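Local coordinates for nucleoprotein (Schmallenberg virus, PDB 4JNG) that encapsidates the viral RNA genome as a helical nucleocapsid, shielding it from nucleases and presenting it as template for transcription and replication, at residues 29-32 against 33-36; 221-224 against 225-229. All blocks are in the same frame, centred on the assembly; numbering follows the deposited sequence.

Contact 1. Residues 29-32 against 33-36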
ATOM      1  N   GLY B  29      -9.572 -39.732  -6.912  1.00  5.56           N
ATOM      2  CA  GLY B  29     -10.774 -40.438  -6.475  1.00  6.03           C
ATOM      3  C   GLY B  29     -12.055 -39.637  -6.646  1.00  6.82           C
ATOM      4  O   GLY B  29     -13.056 -40.160  -7.149  1.00  7.78           O
ATOM      5  N   LYS B  30     -12.029 -38.365  -6.252  1.00  6.08           N
ATOM      6  CA  LYS B  30     -13.229 -37.528  -6.315  1.00  5.70           C
ATOM      7  C   LYS B  30     -13.534 -36.979  -7.704  1.00  5.34           C
ATOM      8  O   LYS B  30     -14.693 -36.927  -8.087  1.00  5.53           O
ATOM      9  CB  LYS B  30     -13.122 -36.354  -5.343  1.00  5.91           C
ATOM     10  CG  LYS B  30     -14.429 -35.598  -5.112  1.00  6.75           C
ATOM     11  CD  LYS B  30     -14.347 -34.761  -3.830  1.00  9.02           C
ATOM     12  CE  LYS B  30     -15.701 -34.191  -3.426  1.00 12.20           C
ATOM     13  NZ  LYS B  30     -15.941 -32.820  -3.969  1.00 15.73           N
ATOM     14  N   TYR B  31     -12.509 -36.517  -8.422  1.00  5.09           N
ATOM     15  CA  TYR B  31     -12.708 -35.766  -9.667  1.00  4.94           C
ATOM     16  C   TYR B  31     -12.133 -36.424 -10.910  1.00  4.82           C
ATOM     17  O   TYR B  31     -12.358 -35.938 -12.016  1.00  4.43           O
ATOM     18  CB  TYR B  31     -12.075 -34.375  -9.547  1.00  4.86           C
ATOM     19  CG  TYR B  31     -12.677 -33.517  -8.466  1.00  4.91           C
ATOM     20  CD1 TYR B  31     -13.885 -32.871  -8.665  1.00  4.88           C
ATOM     21  CD2 TYR B  31     -12.023 -33.330  -7.242  1.00  4.94           C
ATOM     22  CE1 TYR B  31     -14.444 -32.082  -7.681  1.00  4.93           C
ATOM     23  CE2 TYR B  31     -12.575 -32.537  -6.250  1.00  4.90           C
ATOM     24  CZ  TYR B  31     -13.789 -31.916  -6.478  1.00  4.98           C
ATOM     25  OH  TYR B  31     -14.365 -31.124  -5.510  1.00  5.25           O
ATOM     26  N   GLY B  32     -11.384 -37.507 -10.731  1.00  4.90           N
ATOM     27  CA  GLY B  32     -10.578 -38.080 -11.809  1.00  5.00           C
ATOM     28  C   GLY B  32     -11.345 -38.422 -13.071  1.00  5.37           C
ATOM     29  O   GLY B  32     -10.854 -38.187 -14.174  1.00  5.52           O
ATOM     30  N   GLN B  33     -12.551 -38.962 -12.918  1.00  6.07           N
ATOM     31  CA  GLN B  33     -13.356 -39.349 -14.081  1.00  7.19           C
ATOM     32  C   GLN B  33     -13.844 -38.134 -14.856  1.00  6.90           C
ATOM     33  O   GLN B  33     -14.260 -38.272 -15.999  1.00  8.52           O
ATOM     34  CB  GLN B  33     -14.552 -40.213 -13.666  1.00  9.27           C
ATOM     35  CG  GLN B  33     -14.166 -41.542 -13.035  1.00 12.29           C
ATOM     36  CD  GLN B  33     -13.411 -42.443 -13.991  1.00 14.95           C
ATOM     37  OE1 GLN B  33     -12.181 -42.417 -14.043  1.00 17.87           O
ATOM     38  NE2 GLN B  33     -14.143 -43.231 -14.767  1.00 17.70           N
ATOM     39  N   GLN B  34     -13.793 -36.951 -14.242  1.00  5.42           N
ATOM     40  CA  GLN B  34     -14.275 -35.736 -14.892  1.00  5.08           C
ATOM     41  C   GLN B  34     -13.182 -34.908 -15.556  1.00  4.96           C
ATOM     42  O   GLN B  34     -13.479 -33.923 -16.235  1.00  4.71           O
ATOM     43  CB  GLN B  34     -15.018 -34.855 -13.894  1.00  5.31           C
ATOM     44  CG  GLN B  34     -16.178 -35.534 -13.190  1.00  6.14           C
ATOM     45  CD  GLN B  34     -16.891 -34.627 -12.206  1.00  5.76           C
ATOM     46  OE1 GLN B  34     -17.037 -34.969 -11.032  1.00  9.32           O
ATOM     47  NE2 GLN B  34     -17.329 -33.460 -12.669  1.00  7.86           N
ATOM     48  N   LEU B  35     -11.917 -35.273 -15.357  1.00  5.07           N
ATOM     49  CA  LEU B  35     -10.826 -34.440 -15.855  1.00  5.00           C
ATOM     50  C   LEU B  35     -10.521 -34.692 -17.326  1.00  5.00           C
ATOM     51  O   LEU B  35     -10.591 -35.819 -17.806  1.00  5.11           O
ATOM     52  CB  LEU B  35      -9.564 -34.666 -15.037  1.00  5.09           C
ATOM     53  CG  LEU B  35      -9.671 -34.251 -13.579  1.00  5.33           C
ATOM     54  CD1 LEU B  35      -8.441 -34.745 -12.851  1.00  5.83           C
ATOM     55  CD2 LEU B  35      -9.834 -32.744 -13.451  1.00  5.14           C
ATOM     56  N   ASN B  36     -10.196 -33.616 -18.027  1.00  5.00           N
ATOM     57  CA  ASN B  36      -9.612 -33.687 -19.358  1.00  5.01           C
ATOM     58  C   ASN B  36      -8.736 -32.455 -19.533  1.00  4.89           C
ATOM     59  O   ASN B  36      -8.768 -31.563 -18.696  1.00  4.64           O
ATOM     60  CB  ASN B  36     -10.691 -33.757 -20.442  1.00  5.25           C
ATOM     61  CG  ASN B  36     -11.636 -32.575 -20.407  1.00  5.67           C
ATOM     62  OD1 ASN B  36     -11.268 -31.457 -20.762  1.00  5.50           O
ATOM     63  ND2 ASN B  36     -12.870 -32.822 -19.987  1.00  6.75           N
TER

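Contact 2. Residues 221-224 against 225-229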
ATOM      1  N   ALA B 221      12.224  -5.038 -30.915  1.00  9.20           N
ATOM      2  CA  ALA B 221      13.562  -5.040 -30.221  1.00  7.21           C
ATOM      3  C   ALA B 221      14.817  -4.354 -30.768  1.00  7.31           C
ATOM      4  O   ALA B 221      15.409  -3.529 -30.069  1.00  7.32           O
ATOM      5  CB  ALA B 221      13.907  -6.430 -29.685  1.00  6.49           C
ATOM      6  N   ALA B 222      15.281  -4.741 -31.951  1.00  7.22           N
ATOM      7  CA  ALA B 222      16.287  -3.975 -32.688  1.00  7.15           C
ATOM      8  C   ALA B 222      15.948  -2.480 -32.775  1.00  7.25           C
ATOM      9  O   ALA B 222      16.844  -1.637 -32.914  1.00  7.38           O
ATOM     10  CB  ALA B 222      16.470  -4.559 -34.085  1.00  7.23           C
ATOM     11  N   ARG B 223      14.663  -2.154 -32.653  1.00  7.42           N
ATOM     12  CA  ARG B 223      14.177  -0.791 -32.826  1.00  7.62           C
ATOM     13  C   ARG B 223      14.438   0.026 -31.563  1.00  6.18           C
ATOM     14  O   ARG B 223      15.050   1.086 -31.618  1.00  6.01           O
ATOM     15  CB  ARG B 223      12.673  -0.796 -33.131  1.00  9.16           C
ATOM     16  CG  ARG B 223      12.217   0.211 -34.177  1.00 10.84           C
ATOM     17  CD  ARG B 223      12.605   1.654 -33.922  1.00 12.58           C
ATOM     18  NE  ARG B 223      11.472   2.491 -33.547  1.00 16.84           N
ATOM     19  CZ  ARG B 223      10.849   2.458 -32.368  1.00 22.72           C
ATOM     20  NH1 ARG B 223      11.204   1.607 -31.414  1.00 18.11           N
ATOM     21  NH2 ARG B 223       9.844   3.283 -32.150  1.00 42.59           N
ATOM     22  N   THR B 224      13.963  -0.463 -30.423  1.00  6.18           N
ATOM     23  CA  THR B 224      14.071   0.323 -29.188  1.00  6.90           C
ATOM     24  C   THR B 224      15.504   0.410 -28.639  1.00  7.73           C
ATOM     25  O   THR B 224      15.843   1.385 -27.969  1.00  8.53           O
ATOM     26  CB  THR B 224      13.110  -0.167 -28.091  1.00  7.29           C
ATOM     27  OG1 THR B 224      13.317  -1.558 -27.848  1.00  7.48           O
ATOM     28  CG2 THR B 224      11.660   0.076 -28.498  1.00  7.83           C
ATOM     29  N   PHE B 225      16.341  -0.585 -28.946  1.00  8.62           N
ATOM     30  CA  PHE B 225      17.781  -0.537 -28.621  1.00  9.62           C
ATOM     31  C   PHE B 225      18.425   0.682 -29.269  1.00 10.18           C
ATOM     32  O   PHE B 225      19.322   1.310 -28.702  1.00 11.09           O
ATOM     33  CB  PHE B 225      18.511  -1.771 -29.157  1.00 10.36           C
ATOM     34  CG  PHE B 225      18.199  -3.057 -28.436  1.00 11.85           C
ATOM     35  CD1 PHE B 225      17.120  -3.186 -27.564  1.00 12.97           C
ATOM     36  CD2 PHE B 225      18.984  -4.171 -28.678  1.00 13.30           C
ATOM     37  CE1 PHE B 225      16.860  -4.395 -26.934  1.00 15.35           C
ATOM     38  CE2 PHE B 225      18.728  -5.372 -28.054  1.00 14.54           C
ATOM     39  CZ  PHE B 225      17.668  -5.490 -27.181  1.00 15.90           C
ATOM     40  N   LEU B 226      17.956   0.986 -30.476  1.00 10.46           N
ATOM     41  CA  LEU B 226      18.398   2.133 -31.269  1.00 11.69           C
ATOM     42  C   LEU B 226      18.151   3.471 -30.562  1.00 11.44           C
ATOM     43  O   LEU B 226      18.766   4.481 -30.906  1.00 12.93           O
ATOM     44  CB  LEU B 226      17.644   2.118 -32.607  1.00 12.99           C
ATOM     45  CG  LEU B 226      18.266   2.583 -33.919  1.00 15.53           C
ATOM     46  CD1 LEU B 226      19.568   1.856 -34.216  1.00 20.22           C
ATOM     47  CD2 LEU B 226      17.263   2.343 -35.042  1.00 14.77           C
ATOM     48  N   GLN B 227      17.250   3.468 -29.580  1.00 11.21           N
ATOM     49  CA  GLN B 227      16.852   4.667 -28.854  1.00 11.69           C
ATOM     50  C   GLN B 227      17.342   4.619 -27.395  1.00 14.49           C
ATOM     51  O   GLN B 227      16.845   5.355 -26.544  1.00 14.92           O
ATOM     52  CB  GLN B 227      15.323   4.787 -28.875  1.00  9.59           C
ATOM     53  CG  GLN B 227      14.650   4.454 -30.213  1.00  6.24           C
ATOM     54  CD  GLN B 227      14.623   5.600 -31.212  1.00  5.52           C
ATOM     55  OE1 GLN B 227      14.446   5.374 -32.411  1.00  5.87           O
ATOM     56  NE2 GLN B 227      14.783   6.831 -30.733  1.00  5.43           N
ATOM     57  N   GLN B 228      18.316   3.749 -27.123  1.00 16.98           N
ATOM     58  CA  GLN B 228      18.845   3.510 -25.774  1.00 21.30           C
ATOM     59  C   GLN B 228      17.900   2.658 -24.905  1.00 20.77           C
ATOM     60  O   GLN B 228      17.915   2.759 -23.679  1.00 19.69           O
ATOM     61  CB  GLN B 228      19.229   4.830 -25.072  1.00 26.51           C
ATOM     62  CG  GLN B 228      20.460   4.741 -24.168  1.00 32.63           C
ATOM     63  CD  GLN B 228      21.679   5.461 -24.735  1.00 34.55           C
ATOM     64  OE1 GLN B 228      21.658   6.680 -24.919  1.00 36.64           O
ATOM     65  NE2 GLN B 228      22.752   4.716 -24.997  1.00 31.87           N
ATOM     66  N   PHE B 229      17.082   1.825 -25.557  1.00 19.43           N
ATOM     67  CA  PHE B 229      16.360   0.728 -24.901  1.00 17.62           C
ATOM     68  C   PHE B 229      15.231   1.230 -24.009  1.00 18.22           C
ATOM     69  O   PHE B 229      14.051   1.053 -24.330  1.00 19.50           O
ATOM     70  CB  PHE B 229      17.359  -0.139 -24.115  1.00 18.60           C
ATOM     71  CG  PHE B 229      16.843  -1.496 -23.702  1.00 19.32           C
ATOM     72  CD1 PHE B 229      15.858  -2.170 -24.421  1.00 21.23           C
ATOM     73  CD2 PHE B 229      17.401  -2.127 -22.598  1.00 18.64           C
ATOM     74  CE1 PHE B 229      15.418  -3.421 -24.018  1.00 20.65           C
ATOM     75  CE2 PHE B 229      16.968  -3.379 -22.198  1.00 19.74           C
ATOM     76  CZ  PHE B 229      15.977  -4.028 -22.910  1.00 19.17           C
TER

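Contact 1. Residues 29-32 against 33-36
Gln34 N donates to Tyr31 O at 2.8 Å with an N-H...O angle of 149°, on the tight side of this turn, meeting the oxygen from above the carbonyl plane, 43° out of it. The same oxygen is packed by carbon: Leu35 CG comes to 3.5 Å from Tyr31 O, and Gln34 CB to 3.4 Å from it. Leu35 reaches that position because its CG stands anti to its own carbonyl carbon (chi1 -64°), which leaves CD1 4.1 Å from Gly32 CA. One residue further on, Leu35 N makes a weak bond to Gly32 O at 3.3 Å. These successive i to i+3 bonds carry helix 20-31 into the short connection before the next helix. Asn36 is the N-cap of helix 37-45, its OD1 accepting from Val39 N. On the inner side the segment lies against the two-stranded sheet and the helix 93-110: Leu35 touches Phe71, Leu100 and Trp103, while the buried Tyr31 ring meets Phe27 and Phe71 and its OH is hydrogen-bonded to Thr72 N. Lys30 NZ donates a hydrogen bond to Tyr31 OH (2.8 Å), and Lys30 CG lies 3.7 Å above one face of the Tyr31 ring, offset toward the rim. The solvent side is looser. Gln33 is exposed, its chain bent at chi2. Gln34 is also exposed, but its chain is extended beyond CG and its side chain touches Val69 of strand 69-74.

Contact 2. Residues 221-224 against 225-229
Thr224 O accepts two backbone bonds at the end of helix 222-225, from Phe229 N at 2.7 Å and from Gln227 N at 3.0 Å. The two donors come from opposite faces of the carbonyl plane: Phe229 N is tilted 32° from it, whereas Gln227 N stands well above it, 66° out. The bond from Phe229 N to Thr224 O, together with that from Gln228 N to Phe225 O, defines a Schellman motif. Gln228 is its C-prime residue, and its positive phi (76°) turns the chain back so that Phe229 N can face Thr224 O; Phe225 to Gln228 form a type I beta turn within it. Upstream, Phe225 N donates to Ala221 O at 3.3 Å and nearly straight, while the bond from Leu226 N to Arg223 O is weak.

Packing follows from this backbone. The Phe225 ring lies with one face against Ala221 O, the oxygen 3.0 Å above its plane and offset toward the rim on the CD1 side. CG is anti to the carbonyl carbon, which swings the ring back over the preceding turn. The Phe229 ring, by contrast, presents its edge, at CD1, only loosely to Thr224 OG1. A second subunit packs here: Arg223 lies on its Leu160, Leu226 on its Ile198, Gln227 on its Phe205 and Gln228 on its Leu168. Such docking of the C-terminal tail on a neighbour agrees with the role of the C-terminus in homooligomerization. Gln227 is bent at chi2, with CG 3.7 Å from Arg223 O; its OE1 is buried without a modelled polar partner, 4.3 Å from Arg223 NE.

How the contacts relate
From the N terminus, helix 20-31 runs into contact 1, a local turn that closes before helix 37-45 begins and sits against strand 69-74 and helix 93-110 of the same chain. Contact 2 comes last: residues 221-229 turn at the final helix, 222-225, and end the modelled chain. The two are in series, neither nesting nor crossing, and lie on opposite sides of the chain's centre, with nearest atoms about 36 Å apart. Their surroundings differ accordingly. Contact 1 joins elements within one subunit, with no other protein chain of the assembly touching it, whereas contact 2 packs on a second subunit. Each comes no nearer than about 15 Å to the bound RNA.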